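Local coordinates for protein flavin-containing monooxygenase (Allium sativum, PDB 6WPU) that uses bound FAD to oxygenate the sulfur of S-allyl-L-cysteine, probably with NADPH as reductant as in related flavin-containing monooxygenases, at residues A[335-340]-A[390-395]; A[208-213]-A[234-239]; A[42-47]-A[353-358]. All coordinates share one frame; numbering follows the deposited sequence.

Contact 1 of 3, residues A[335-340]-A[390-395]; sequences VGIPWK and YTHNIG
Y390 brings a ring edge to the indole of W339, CD1 lying 3.6 Å from W339 CH2, and begins a type I turn that closes on N393. In H392 the imidazole is covered on one face by I337 CG2, 3.6 Å from the ring centroid, and on the opposite face by T391 CG2; NE2 accepts from the backbone N of V316 and ND1 is bonded to H322 ND1, which together fix its rotation. H392 O accepts from W339 N at 3.0 Å, and H392 N shares a water with W339 NE1, which donates to it in the indole plane. N393 lays CB over the six-membered ring of W339, 3.9 Å from its centroid. With N393 CG anti to the backbone N (chi1 -177°), ND2 continues across to W339 CH2 and CZ3, while OD1 accepts from G395 N in an Asx turn. I394 N returns a nearly straight bond to W339 O (3.3 Å, 165°), and I394 CD1 packs on P338 CB at 3.6 Å. G395 CA then approaches K340 O at 3.2 Å. A serine in place of W339 would probably leave the water without its indole donor and open a gap beneath N393 CB. Two backbone bonds thus join the loops in a single bridge, whereas the indole adds apolar cover and a water-mediated link, so polar and apolar forces converge on one residue.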
ATOM      1  N   VAL A 335      10.984   2.530   2.916  1.00 30.99           N
ATOM      2  CA  VAL A 335       9.917   2.458   3.915  1.00 33.77           C
ATOM      3  C   VAL A 335       8.618   2.053   3.218  1.00 32.75           C
ATOM      4  O   VAL A 335       8.248   2.625   2.187  1.00 29.98           O
ATOM      5  CB  VAL A 335       9.750   3.786   4.678  1.00 30.22           C
ATOM      6  CG1 VAL A 335       8.534   3.723   5.610  1.00 26.14           C
ATOM      7  CG2 VAL A 335      10.983   4.072   5.518  1.00 29.07           C
ATOM      8  N   GLY A 336       7.937   1.054   3.773  1.00 29.73           N
ATOM      9  CA  GLY A 336       6.618   0.685   3.288  1.00 31.97           C
ATOM     10  C   GLY A 336       6.588  -0.356   2.187  1.00 32.20           C
ATOM     11  O   GLY A 336       5.566  -0.471   1.500  1.00 35.83           O
ATOM     12  N   ILE A 337       7.680  -1.101   1.986  1.00 35.91           N
ATOM     13  CA  ILE A 337       7.666  -2.211   1.029  1.00 35.80           C
ATOM     14  C   ILE A 337       6.660  -3.301   1.405  1.00 34.57           C
ATOM     15  O   ILE A 337       5.939  -3.775   0.516  1.00 33.37           O
ATOM     16  CB  ILE A 337       9.088  -2.777   0.851  1.00 35.49           C
ATOM     17  CG1 ILE A 337      10.043  -1.744   0.216  1.00 35.42           C
ATOM     18  CG2 ILE A 337       9.055  -4.061   0.038  1.00 34.90           C
ATOM     19  CD1 ILE A 337       9.661  -1.314  -1.160  1.00 34.04           C
ATOM     20  N   PRO A 338       6.586  -3.769   2.657  1.00 35.34           N
ATOM     21  CA  PRO A 338       5.741  -4.940   2.947  1.00 32.70           C
ATOM     22  C   PRO A 338       4.272  -4.698   2.624  1.00 39.61           C
ATOM     23  O   PRO A 338       3.796  -3.564   2.570  1.00 37.41           O
ATOM     24  CB  PRO A 338       5.951  -5.164   4.449  1.00 33.28           C
ATOM     25  CG  PRO A 338       7.345  -4.586   4.718  1.00 33.99           C
ATOM     26  CD  PRO A 338       7.390  -3.374   3.835  1.00 33.05           C
ATOM     27  N   TRP A 339       3.547  -5.792   2.389  1.00 43.19           N
ATOM     28  CA  TRP A 339       2.118  -5.685   2.118  1.00 43.44           C
ATOM     29  C   TRP A 339       1.362  -6.756   2.891  1.00 37.65           C
ATOM     30  O   TRP A 339       1.956  -7.615   3.554  1.00 38.89           O
ATOM     31  CB  TRP A 339       1.794  -5.742   0.616  1.00 40.94           C
ATOM     32  CG  TRP A 339       2.400  -6.877  -0.155  1.00 41.07           C
ATOM     33  CD1 TRP A 339       3.712  -7.027  -0.496  1.00 38.47           C
ATOM     34  CD2 TRP A 339       1.705  -7.997  -0.728  1.00 40.56           C
ATOM     35  NE1 TRP A 339       3.888  -8.181  -1.227  1.00 42.90           N
ATOM     36  CE2 TRP A 339       2.670  -8.794  -1.388  1.00 45.70           C
ATOM     37  CE3 TRP A 339       0.367  -8.406  -0.745  1.00 43.87           C
ATOM     38  CZ2 TRP A 339       2.337  -9.982  -2.056  1.00 50.52           C
ATOM     39  CZ3 TRP A 339       0.032  -9.601  -1.420  1.00 47.87           C
ATOM     40  CH2 TRP A 339       1.016 -10.366  -2.060  1.00 49.08           C
ATOM     41  N   LYS A 340       0.028  -6.665   2.815  1.00 37.85           N
ATOM     42  CA  LYS A 340      -0.885  -7.345   3.739  1.00 40.06           C
ATOM     43  C   LYS A 340      -0.587  -6.934   5.183  1.00 45.65           C
ATOM     44  O   LYS A 340      -0.541  -7.758   6.102  1.00 43.69           O
ATOM     45  CB  LYS A 340      -0.845  -8.872   3.562  1.00 45.81           C
ATOM     46  CG  LYS A 340      -1.684  -9.386   2.375  1.00 55.80           C
ATOM     47  CD  LYS A 340      -3.190  -9.315   2.648  1.00 63.00           C
ATOM     48  CE  LYS A 340      -4.014  -9.815   1.450  1.00 72.19           C
ATOM     49  NZ  LYS A 340      -5.490  -9.924   1.716  1.00 79.67           N
ATOM     50  N   TYR A 390       5.422 -13.303  -3.333  1.00 36.49           N
ATOM     51  CA  TYR A 390       5.012 -13.113  -1.947  1.00 40.47           C
ATOM     52  C   TYR A 390       6.173 -12.728  -1.030  1.00 41.72           C
ATOM     53  O   TYR A 390       6.024 -12.795   0.195  1.00 42.29           O
ATOM     54  CB  TYR A 390       4.324 -14.378  -1.419  1.00 38.15           C
ATOM     55  CG  TYR A 390       3.067 -14.734  -2.184  1.00 44.99           C
ATOM     56  CD1 TYR A 390       2.013 -13.841  -2.280  1.00 48.87           C
ATOM     57  CD2 TYR A 390       2.948 -15.954  -2.827  1.00 50.05           C
ATOM     58  CE1 TYR A 390       0.876 -14.160  -2.994  1.00 50.61           C
ATOM     59  CE2 TYR A 390       1.810 -16.280  -3.540  1.00 54.35           C
ATOM     60  CZ  TYR A 390       0.786 -15.388  -3.618  1.00 53.42           C
ATOM     61  OH  TYR A 390      -0.333 -15.729  -4.332  1.00 57.93           O
ATOM     62  N   THR A 391       7.322 -12.337  -1.589  1.00 43.22           N
ATOM     63  CA  THR A 391       8.503 -12.088  -0.762  1.00 43.11           C
ATOM     64  C   THR A 391       8.213 -11.068   0.338  1.00 40.64           C
ATOM     65  O   THR A 391       8.676 -11.220   1.475  1.00 43.42           O
ATOM     66  CB  THR A 391       9.673 -11.608  -1.629  1.00 45.68           C
ATOM     67  OG1 THR A 391      10.073 -12.641  -2.535  1.00 42.37           O
ATOM     68  CG2 THR A 391      10.893 -11.233  -0.750  1.00 41.43           C
ATOM     69  N   HIS A 392       7.456 -10.020   0.023  1.00 37.14           N
ATOM     70  CA  HIS A 392       7.219  -8.931   0.965  1.00 34.60           C
ATOM     71  C   HIS A 392       5.848  -9.006   1.609  1.00 39.50           C
ATOM     72  O   HIS A 392       5.445  -8.066   2.305  1.00 38.47           O
ATOM     73  CB  HIS A 392       7.411  -7.589   0.261  1.00 30.68           C
ATOM     74  CG  HIS A 392       8.724  -7.490  -0.439  1.00 38.23           C
ATOM     75  ND1 HIS A 392       9.928  -7.580   0.232  1.00 35.63           N
ATOM     76  CD2 HIS A 392       9.029  -7.358  -1.751  1.00 32.98           C
ATOM     77  CE1 HIS A 392      10.917  -7.487  -0.637  1.00 37.77           C
ATOM     78  NE2 HIS A 392      10.398  -7.356  -1.847  1.00 39.26           N
ATOM     79  N   ASN A 393       5.121 -10.097   1.374  1.00 38.47           N
ATOM     80  CA  ASN A 393       3.858 -10.374   2.046  1.00 38.13           C
ATOM     81  C   ASN A 393       4.175 -10.887   3.441  1.00 41.62           C
ATOM     82  O   ASN A 393       4.755 -11.965   3.586  1.00 46.32           O
ATOM     83  CB  ASN A 393       3.068 -11.407   1.241  1.00 42.26           C
ATOM     84  CG  ASN A 393       1.705 -11.709   1.836  1.00 49.77           C
ATOM     85  OD1 ASN A 393       1.512 -11.684   3.054  1.00 51.27           O
ATOM     86  ND2 ASN A 393       0.754 -12.006   0.974  1.00 52.81           N
ATOM     87  N   ILE A 394       3.804 -10.128   4.475  1.00 40.25           N
ATOM     88  CA  ILE A 394       4.101 -10.560   5.839  1.00 42.50           C
ATOM     89  C   ILE A 394       2.840 -10.524   6.702  1.00 45.20           C
ATOM     90  O   ILE A 394       2.912 -10.317   7.917  1.00 52.67           O
ATOM     91  CB  ILE A 394       5.241  -9.718   6.464  1.00 48.95           C
ATOM     92  CG1 ILE A 394       4.845  -8.255   6.648  1.00 41.13           C
ATOM     93  CG2 ILE A 394       6.501  -9.745   5.591  1.00 49.83           C
ATOM     94  CD1 ILE A 394       5.962  -7.409   7.285  1.00 43.00           C
ATOM     95  N   GLY A 395       1.680 -10.765   6.087  1.00 53.52           N
ATOM     96  CA  GLY A 395       0.425 -10.686   6.822  1.00 56.95           C
ATOM     97  C   GLY A 395       0.373 -11.579   8.051  1.00 60.34           C
ATOM     98  O   GLY A 395      -0.166 -11.186   9.088  1.00 66.23           O
TER
HETATM   99  O   HOH W   1       6.314  -9.418  -2.532  1.00 33.90           O

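Contact 2 of 3, residues A[208-213]-A[234-239]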
ATOM      1  N   ARG A 208     -13.610   4.527 -10.071  1.00 28.38           N
ATOM      2  CA  ARG A 208     -13.954   5.629  -9.176  1.00 27.07           C
ATOM      3  C   ARG A 208     -15.380   5.547  -8.652  1.00 32.12           C
ATOM      4  O   ARG A 208     -15.603   5.690  -7.443  1.00 32.61           O
ATOM      5  CB  ARG A 208     -13.764   6.974  -9.878  1.00 27.90           C
ATOM      6  CG  ARG A 208     -12.295   7.280 -10.217  1.00 28.18           C
ATOM      7  CD  ARG A 208     -11.416   7.330  -8.961  1.00 28.51           C
ATOM      8  NE  ARG A 208     -10.056   7.665  -9.354  1.00 32.10           N
ATOM      9  CZ  ARG A 208      -9.095   6.772  -9.551  1.00 37.61           C
ATOM     10  NH1 ARG A 208      -9.329   5.470  -9.349  1.00 28.34           N
ATOM     11  NH2 ARG A 208      -7.892   7.192  -9.933  1.00 33.43           N
ATOM     12  N   ILE A 209     -16.353   5.341  -9.546  1.00 28.31           N
ATOM     13  CA  ILE A 209     -17.764   5.472  -9.193  1.00 30.94           C
ATOM     14  C   ILE A 209     -18.576   4.432  -9.956  1.00 35.33           C
ATOM     15  O   ILE A 209     -18.158   3.978 -11.030  1.00 35.54           O
ATOM     16  CB  ILE A 209     -18.294   6.897  -9.469  1.00 33.15           C
ATOM     17  CG1 ILE A 209     -18.090   7.289 -10.939  1.00 30.20           C
ATOM     18  CG2 ILE A 209     -17.654   7.901  -8.503  1.00 32.26           C
ATOM     19  CD1 ILE A 209     -18.994   8.461 -11.417  1.00 31.59           C
ATOM     20  N   PRO A 210     -19.734   4.028  -9.440  1.00 32.76           N
ATOM     21  CA  PRO A 210     -20.488   2.940 -10.077  1.00 33.60           C
ATOM     22  C   PRO A 210     -21.490   3.388 -11.135  1.00 33.55           C
ATOM     23  O   PRO A 210     -21.926   2.551 -11.931  1.00 28.72           O
ATOM     24  CB  PRO A 210     -21.208   2.280  -8.895  1.00 36.26           C
ATOM     25  CG  PRO A 210     -21.427   3.420  -7.923  1.00 35.51           C
ATOM     26  CD  PRO A 210     -20.251   4.368  -8.098  1.00 30.68           C
ATOM     27  N   GLU A 211     -21.884   4.665 -11.161  1.00 31.99           N
ATOM     28  CA  GLU A 211     -22.940   5.096 -12.084  1.00 31.99           C
ATOM     29  C   GLU A 211     -22.703   4.717 -13.555  1.00 34.74           C
ATOM     30  O   GLU A 211     -23.666   4.279 -14.208  1.00 39.04           O
ATOM     31  CB  GLU A 211     -23.153   6.614 -11.961  1.00 29.13           C
ATOM     32  CG  GLU A 211     -23.905   7.066 -10.711  1.00 36.84           C
ATOM     33  CD  GLU A 211     -23.006   7.172  -9.463  1.00 41.93           C
ATOM     34  OE1 GLU A 211     -21.825   6.763  -9.521  1.00 43.34           O
ATOM     35  OE2 GLU A 211     -23.488   7.661  -8.420  1.00 42.98           O
ATOM     36  N   PRO A 212     -21.506   4.859 -14.139  1.00 36.16           N
ATOM     37  CA  PRO A 212     -21.346   4.477 -15.552  1.00 32.96           C
ATOM     38  C   PRO A 212     -21.517   2.987 -15.823  1.00 34.42           C
ATOM     39  O   PRO A 212     -21.561   2.603 -16.996  1.00 40.87           O
ATOM     40  CB  PRO A 212     -19.926   4.955 -15.895  1.00 33.89           C
ATOM     41  CG  PRO A 212     -19.246   5.120 -14.613  1.00 37.23           C
ATOM     42  CD  PRO A 212     -20.300   5.530 -13.630  1.00 36.44           C
ATOM     43  N   PHE A 213     -21.613   2.142 -14.796  1.00 30.25           N
ATOM     44  CA  PHE A 213     -21.860   0.713 -14.961  1.00 29.65           C
ATOM     45  C   PHE A 213     -23.350   0.375 -14.898  1.00 29.02           C
ATOM     46  O   PHE A 213     -23.712  -0.804 -14.860  1.00 31.92           O
ATOM     47  CB  PHE A 213     -21.096  -0.085 -13.893  1.00 30.90           C
ATOM     48  CG  PHE A 213     -19.597   0.119 -13.930  1.00 35.91           C
ATOM     49  CD1 PHE A 213     -19.007   1.185 -13.267  1.00 36.12           C
ATOM     50  CD2 PHE A 213     -18.782  -0.749 -14.635  1.00 35.41           C
ATOM     51  CE1 PHE A 213     -17.629   1.382 -13.322  1.00 35.66           C
ATOM     52  CE2 PHE A 213     -17.411  -0.566 -14.679  1.00 42.50           C
ATOM     53  CZ  PHE A 213     -16.835   0.500 -14.023  1.00 36.87           C
ATOM     54  N   VAL A 234     -20.061  -1.498  -7.490  1.00 34.85           N
ATOM     55  CA  VAL A 234     -20.556  -1.585  -8.862  1.00 35.85           C
ATOM     56  C   VAL A 234     -21.967  -2.163  -8.889  1.00 39.61           C
ATOM     57  O   VAL A 234     -22.819  -1.730  -9.677  1.00 37.50           O
ATOM     58  CB  VAL A 234     -19.575  -2.417  -9.715  1.00 33.43           C
ATOM     59  CG1 VAL A 234     -20.172  -2.772 -11.075  1.00 29.67           C
ATOM     60  CG2 VAL A 234     -18.267  -1.656  -9.899  1.00 32.79           C
ATOM     61  N   ALA A 235     -22.250  -3.130  -8.012  1.00 39.41           N
ATOM     62  CA  ALA A 235     -23.562  -3.766  -7.998  1.00 39.05           C
ATOM     63  C   ALA A 235     -24.684  -2.802  -7.633  1.00 38.99           C
ATOM     64  O   ALA A 235     -25.856  -3.142  -7.849  1.00 37.27           O
ATOM     65  CB  ALA A 235     -23.562  -4.958  -7.035  1.00 36.28           C
ATOM     66  N   ARG A 236     -24.356  -1.601  -7.128  1.00 40.18           N
ATOM     67  CA  ARG A 236     -25.383  -0.597  -6.845  1.00 40.54           C
ATOM     68  C   ARG A 236     -26.115  -0.156  -8.109  1.00 41.50           C
ATOM     69  O   ARG A 236     -27.272   0.264  -8.040  1.00 47.98           O
ATOM     70  CB  ARG A 236     -24.763   0.630  -6.167  1.00 38.59           C
ATOM     71  CG  ARG A 236     -24.101   0.405  -4.793  1.00 46.23           C
ATOM     72  CD  ARG A 236     -23.707   1.774  -4.192  1.00 48.24           C
ATOM     73  NE  ARG A 236     -24.890   2.636  -4.234  1.00 58.39           N
ATOM     74  CZ  ARG A 236     -24.883   3.933  -4.533  1.00 59.81           C
ATOM     75  NH1 ARG A 236     -23.733   4.548  -4.809  1.00 51.41           N
ATOM     76  NH2 ARG A 236     -26.035   4.614  -4.565  1.00 57.97           N
ATOM     77  N   PHE A 237     -25.451  -0.209  -9.266  1.00 38.84           N
ATOM     78  CA  PHE A 237     -26.055   0.196 -10.528  1.00 40.30           C
ATOM     79  C   PHE A 237     -26.004  -0.866 -11.616  1.00 41.13           C
ATOM     80  O   PHE A 237     -26.825  -0.812 -12.541  1.00 39.21           O
ATOM     81  CB  PHE A 237     -25.379   1.474 -11.058  1.00 37.95           C
ATOM     82  CG  PHE A 237     -25.675   2.686 -10.232  1.00 39.82           C
ATOM     83  CD1 PHE A 237     -24.873   3.015  -9.151  1.00 32.00           C
ATOM     84  CD2 PHE A 237     -26.773   3.483 -10.518  1.00 42.78           C
ATOM     85  CE1 PHE A 237     -25.161   4.128  -8.369  1.00 35.48           C
ATOM     86  CE2 PHE A 237     -27.062   4.593  -9.741  1.00 42.85           C
ATOM     87  CZ  PHE A 237     -26.244   4.916  -8.662  1.00 37.80           C
ATOM     88  N   ALA A 238     -25.085  -1.824 -11.530  1.00 38.57           N
ATOM     89  CA  ALA A 238     -24.895  -2.799 -12.591  1.00 36.72           C
ATOM     90  C   ALA A 238     -26.082  -3.755 -12.680  1.00 39.42           C
ATOM     91  O   ALA A 238     -26.760  -4.044 -11.687  1.00 39.84           O
ATOM     92  CB  ALA A 238     -23.608  -3.594 -12.355  1.00 33.30           C
ATOM     93  N   LYS A 239     -26.325  -4.253 -13.891  1.00 32.94           N
ATOM     94  CA  LYS A 239     -27.303  -5.320 -14.053  1.00 34.39           C
ATOM     95  C   LYS A 239     -26.813  -6.601 -13.386  1.00 38.30           C
ATOM     96  O   LYS A 239     -27.545  -7.232 -12.619  1.00 39.66           O
ATOM     97  CB  LYS A 239     -27.583  -5.561 -15.531  1.00 31.41           C
ATOM     98  CG  LYS A 239     -28.760  -6.522 -15.761  1.00 40.48           C
ATOM     99  CD  LYS A 239     -28.461  -7.538 -16.859  1.00 56.50           C
ATOM    100  CE  LYS A 239     -29.388  -7.394 -18.048  1.00 67.62           C
ATOM    101  NZ  LYS A 239     -28.873  -6.374 -18.990  1.00 69.10           N
TER
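V234 O is gripped by two amides of its own segment, A238 N at 2.9 Å and F237 N at 3.1 Å, which fold the chain over at the end of helix 225-234. That helix links the parallel strands 217-221 and 240-244 in a beta-alpha-beta crossover, consistent with the Rossmann-like nucleotide-binding domain of flavin-containing monooxygenases. The loop 208-213, which leads into strand 217-221, packs against the turn after the helix. It has a compact shape of its own: F213 N bonds to P210 O in a short 3-10 segment, presenting P210 and F213 to the other loop.

P210 comes against F237, its CG 3.7 Å from F237 CD1, and its CB also reaches V234 CA. E211 approaches the same phenyl group from over one face, CG standing 4.1 Å from the ring centroid and 22° off the normal. Beyond CG the E211 chain bends at chi2 (82°), which folds the carboxylate back beside F237 CE1 and CZ. Within the same turn, F237 CE1 sits over one face of the R236 guanidinium, so aliphatic and charged groups both border the phenylalanine. Deeper in, F213 CB meets V234 CG1 at 4.0 Å, while V234 CG2 lies over a face of the F213 ring. Strand residues V218, V289 and M291 also pack on F213, continuing the apolar layer toward the sheet. Farther along the turn, N261 ND2 donates to both A235 O and A238 O, tying the turn to the residue just before strand 262-271. The two loops also meet through a CA-H...O contact, in which A238 CA lies 3.2 Å from F213 O with an angle of 149° at the hydrogen.

Contact 3 of 3, residues A[42-47]-A[353-358]. With SO4 (sulfate ion), chain C.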
ATOM      1  N   ARG A  42      13.714  13.599  11.993  1.00 37.97           N
ATOM      2  CA  ARG A  42      13.877  14.826  12.761  1.00 41.86           C
ATOM      3  C   ARG A  42      14.047  14.527  14.247  1.00 41.86           C
ATOM      4  O   ARG A  42      14.897  15.126  14.914  1.00 44.86           O
ATOM      5  CB  ARG A  42      12.683  15.758  12.519  1.00 39.80           C
ATOM      6  CG  ARG A  42      12.833  17.150  13.185  1.00 45.61           C
ATOM      7  CD  ARG A  42      12.066  17.244  14.506  1.00 50.59           C
ATOM      8  NE  ARG A  42      10.642  16.965  14.323  1.00 50.18           N
ATOM      9  CZ  ARG A  42       9.841  16.512  15.283  1.00 53.60           C
ATOM     10  NH1 ARG A  42      10.332  16.280  16.501  1.00 53.30           N
ATOM     11  NH2 ARG A  42       8.552  16.273  15.022  1.00 46.10           N
ATOM     12  N   ARG A  43      13.257  13.592  14.778  1.00 39.74           N
ATOM     13  CA  ARG A  43      13.337  13.274  16.200  1.00 39.83           C
ATOM     14  C   ARG A  43      14.711  12.763  16.588  1.00 42.18           C
ATOM     15  O   ARG A  43      15.131  12.931  17.734  1.00 43.14           O
ATOM     16  CB  ARG A  43      12.296  12.226  16.571  1.00 39.09           C
ATOM     17  CG  ARG A  43      10.901  12.742  16.637  1.00 44.42           C
ATOM     18  CD  ARG A  43       9.934  11.610  16.869  1.00 42.76           C
ATOM     19  NE  ARG A  43       8.678  12.137  17.365  1.00 40.50           N
ATOM     20  CZ  ARG A  43       7.590  11.417  17.587  1.00 45.48           C
ATOM     21  NH1 ARG A  43       7.578  10.112  17.336  1.00 44.00           N
ATOM     22  NH2 ARG A  43       6.507  12.019  18.054  1.00 47.91           N
ATOM     23  N   GLU A  44      15.406  12.112  15.666  1.00 44.10           N
ATOM     24  CA  GLU A  44      16.717  11.549  15.938  1.00 42.65           C
ATOM     25  C   GLU A  44      17.858  12.527  15.639  1.00 43.44           C
ATOM     26  O   GLU A  44      19.020  12.148  15.776  1.00 44.19           O
ATOM     27  CB  GLU A  44      16.866  10.249  15.136  1.00 41.94           C
ATOM     28  CG  GLU A  44      18.006   9.331  15.516  1.00 49.77           C
ATOM     29  CD  GLU A  44      17.889   8.732  16.908  1.00 57.42           C
ATOM     30  OE1 GLU A  44      16.820   8.846  17.553  1.00 61.20           O
ATOM     31  OE2 GLU A  44      18.884   8.129  17.352  1.00 55.04           O
ATOM     32  N   GLY A  45      17.556  13.774  15.252  1.00 38.70           N
ATOM     33  CA  GLY A  45      18.573  14.798  15.056  1.00 39.45           C
ATOM     34  C   GLY A  45      19.019  15.016  13.620  1.00 41.80           C
ATOM     35  O   GLY A  45      19.881  15.868  13.381  1.00 37.89           O
ATOM     36  N   HIS A  46      18.466  14.277  12.659  1.00 32.52           N
ATOM     37  CA  HIS A  46      18.867  14.415  11.265  1.00 34.70           C
ATOM     38  C   HIS A  46      18.172  15.601  10.607  1.00 32.95           C
ATOM     39  O   HIS A  46      17.095  16.022  11.021  1.00 39.36           O
ATOM     40  CB  HIS A  46      18.536  13.142  10.482  1.00 34.56           C
ATOM     41  CG  HIS A  46      19.133  11.908  11.077  1.00 38.34           C
ATOM     42  ND1 HIS A  46      20.494  11.738  11.220  1.00 41.95           N
ATOM     43  CD2 HIS A  46      18.557  10.796  11.587  1.00 36.47           C
ATOM     44  CE1 HIS A  46      20.732  10.568  11.788  1.00 40.23           C
ATOM     45  NE2 HIS A  46      19.573   9.974  12.016  1.00 39.83           N
ATOM     46  N   THR A  47      18.806  16.138   9.568  1.00 35.60           N
ATOM     47  CA  THR A  47      18.161  17.086   8.670  1.00 37.24           C
ATOM     48  C   THR A  47      17.669  16.346   7.423  1.00 39.12           C
ATOM     49  O   THR A  47      18.173  15.273   7.067  1.00 35.99           O
ATOM     50  CB  THR A  47      19.115  18.216   8.278  1.00 32.64           C
ATOM     51  OG1 THR A  47      20.242  17.666   7.590  1.00 38.74           O
ATOM     52  CG2 THR A  47      19.613  18.961   9.512  1.00 30.82           C
ATOM     53  N   TRP A 353      13.664   2.818  13.113  1.00 39.18           N
ATOM     54  CA  TRP A 353      14.858   1.988  13.015  1.00 39.04           C
ATOM     55  C   TRP A 353      15.905   2.640  12.119  1.00 42.98           C
ATOM     56  O   TRP A 353      17.088   2.737  12.489  1.00 38.16           O
ATOM     57  CB  TRP A 353      14.460   0.617  12.476  1.00 35.68           C
ATOM     58  CG  TRP A 353      15.552  -0.393  12.392  1.00 37.21           C
ATOM     59  CD1 TRP A 353      16.526  -0.645  13.327  1.00 38.41           C
ATOM     60  CD2 TRP A 353      15.781  -1.306  11.315  1.00 40.62           C
ATOM     61  NE1 TRP A 353      17.353  -1.654  12.888  1.00 40.53           N
ATOM     62  CE2 TRP A 353      16.911  -2.084  11.659  1.00 41.98           C
ATOM     63  CE3 TRP A 353      15.144  -1.539  10.086  1.00 38.21           C
ATOM     64  CZ2 TRP A 353      17.413  -3.083  10.823  1.00 35.17           C
ATOM     65  CZ3 TRP A 353      15.641  -2.535   9.261  1.00 41.31           C
ATOM     66  CH2 TRP A 353      16.766  -3.297   9.636  1.00 40.87           C
ATOM     67  N   ILE A 354      15.480   3.100  10.938  1.00 34.87           N
ATOM     68  CA  ILE A 354      16.402   3.731   9.998  1.00 31.63           C
ATOM     69  C   ILE A 354      17.090   4.927  10.651  1.00 35.25           C
ATOM     70  O   ILE A 354      18.312   5.085  10.557  1.00 37.17           O
ATOM     71  CB  ILE A 354      15.667   4.144   8.715  1.00 30.34           C
ATOM     72  CG1 ILE A 354      15.206   2.924   7.916  1.00 33.38           C
ATOM     73  CG2 ILE A 354      16.563   5.044   7.839  1.00 28.72           C
ATOM     74  CD1 ILE A 354      14.200   3.321   6.828  1.00 32.96           C
ATOM     75  N   ALA A 355      16.310   5.787  11.318  1.00 34.85           N
ATOM     76  CA  ALA A 355      16.869   6.997  11.915  1.00 36.60           C
ATOM     77  C   ALA A 355      17.907   6.659  12.980  1.00 36.70           C
ATOM     78  O   ALA A 355      18.972   7.285  13.040  1.00 41.63           O
ATOM     79  CB  ALA A 355      15.755   7.856  12.513  1.00 36.26           C
ATOM     80  N   ALA A 356      17.622   5.650  13.813  1.00 37.66           N
ATOM     81  CA  ALA A 356      18.555   5.255  14.857  1.00 37.83           C
ATOM     82  C   ALA A 356      19.816   4.627  14.278  1.00 41.93           C
ATOM     83  O   ALA A 356      20.904   4.787  14.846  1.00 40.00           O
ATOM     84  CB  ALA A 356      17.869   4.297  15.826  1.00 37.03           C
ATOM     85  N   VAL A 357      19.698   3.909  13.160  1.00 37.90           N
ATOM     86  CA  VAL A 357      20.885   3.405  12.472  1.00 41.01           C
ATOM     87  C   VAL A 357      21.718   4.570  11.927  1.00 41.54           C
ATOM     88  O   VAL A 357      22.923   4.667  12.184  1.00 44.13           O
ATOM     89  CB  VAL A 357      20.480   2.423  11.356  1.00 41.87           C
ATOM     90  CG1 VAL A 357      21.671   2.115  10.461  1.00 45.85           C
ATOM     91  CG2 VAL A 357      19.909   1.143  11.942  1.00 42.81           C
ATOM     92  N   LEU A 358      21.078   5.481  11.183  1.00 34.79           N
ATOM     93  CA  LEU A 358      21.800   6.605  10.586  1.00 34.75           C
ATOM     94  C   LEU A 358      22.505   7.459  11.633  1.00 39.60           C
ATOM     95  O   LEU A 358      23.579   8.009  11.358  1.00 40.29           O
ATOM     96  CB  LEU A 358      20.845   7.474   9.765  1.00 35.56           C
ATOM     97  CG  LEU A 358      20.406   6.806   8.453  1.00 38.18           C
ATOM     98  CD1 LEU A 358      19.383   7.638   7.730  1.00 32.32           C
ATOM     99  CD2 LEU A 358      21.633   6.553   7.577  1.00 39.30           C
TER
HETATM  100  S   SO4 C 502       7.604  15.579  18.730  0.91 50.72           S
HETATM  101  O1  SO4 C 502       7.238  16.457  17.618  0.91 48.68           O
HETATM  102  O2  SO4 C 502       6.444  14.807  19.161  0.91 49.81           O
HETATM  103  O3  SO4 C 502       8.684  14.688  18.344  0.91 47.38           O
HETATM  104  O4  SO4 C 502       8.097  16.406  19.825  0.91 66.05           O
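H46 NE2 donates to A355 O at 2.9 Å, a nearly straight bond (170°) with the acceptor in the plane of the imidazole. The imidazole also meets the next helical turn, where L358 CB is 3.6 Å from H46 NE2 and the two side chains cross at about a right angle. E44 packs beside this bond with its aliphatic part: CB rests on A355 CB at 3.7 Å, and CG approaches A355 O at 3.4 Å. Its CG is anti to the backbone N (chi1 -166°), which carries the chain across the helix surface until OE2 lies above A356 CA.

The second shell holds both polar side chains in place. H46 ND1 is bonded to the backbone N of R23, so both ring nitrogens are engaged and the imidazole is unlikely to flip. E44 OE2 meets S359 OG and forms a salt bridge with R361 NE, just beyond the end of helix 343-358. The turn between E44 and H46 is set by G45, whose positive phi completes a Schellman motif after helix 32-43.

On the outer side of that helix end, R42 and R43 hold a sulfate, probably from the crystallisation liquor. Its O3 is shared by R43 NE (2.7 Å) and R42 NH1 (2.9 Å), while R42 NH2 binds O1 and R43 NH2 binds O2. R43 also pairs with D102 and E40.

The contact thus joins the end of helix 343-358 to the first beta-alpha-beta unit (strand 24-28, helix 32-43, strand 47-52), whose GxGxxG pattern near FAD is consistent with a Rossmann-type dinucleotide-binding domain.

Overall arrangement
Contacts 1 and 3 adjoin at helix 343-358: V335 CG2 of contact 1 packs on I354 CD1 of contact 3 at 3.6 Å, although their centres are 23 Å apart. Their segments alternate along the chain, so distant parts of the sequence are drawn together around the FAD-binding sheet. Contact 2 stands apart, nested in sequence within the loop closed by contact 3 but with its centre 47 Å away, on the opposite side of the chain's centre; its nearest atoms are about 19 Å from contact 1. Contact 1 comes close to the flavin cofactor, the side chain of W339 being about 8 Å from FAD, compared with about 13 Å for V234 in contact 2.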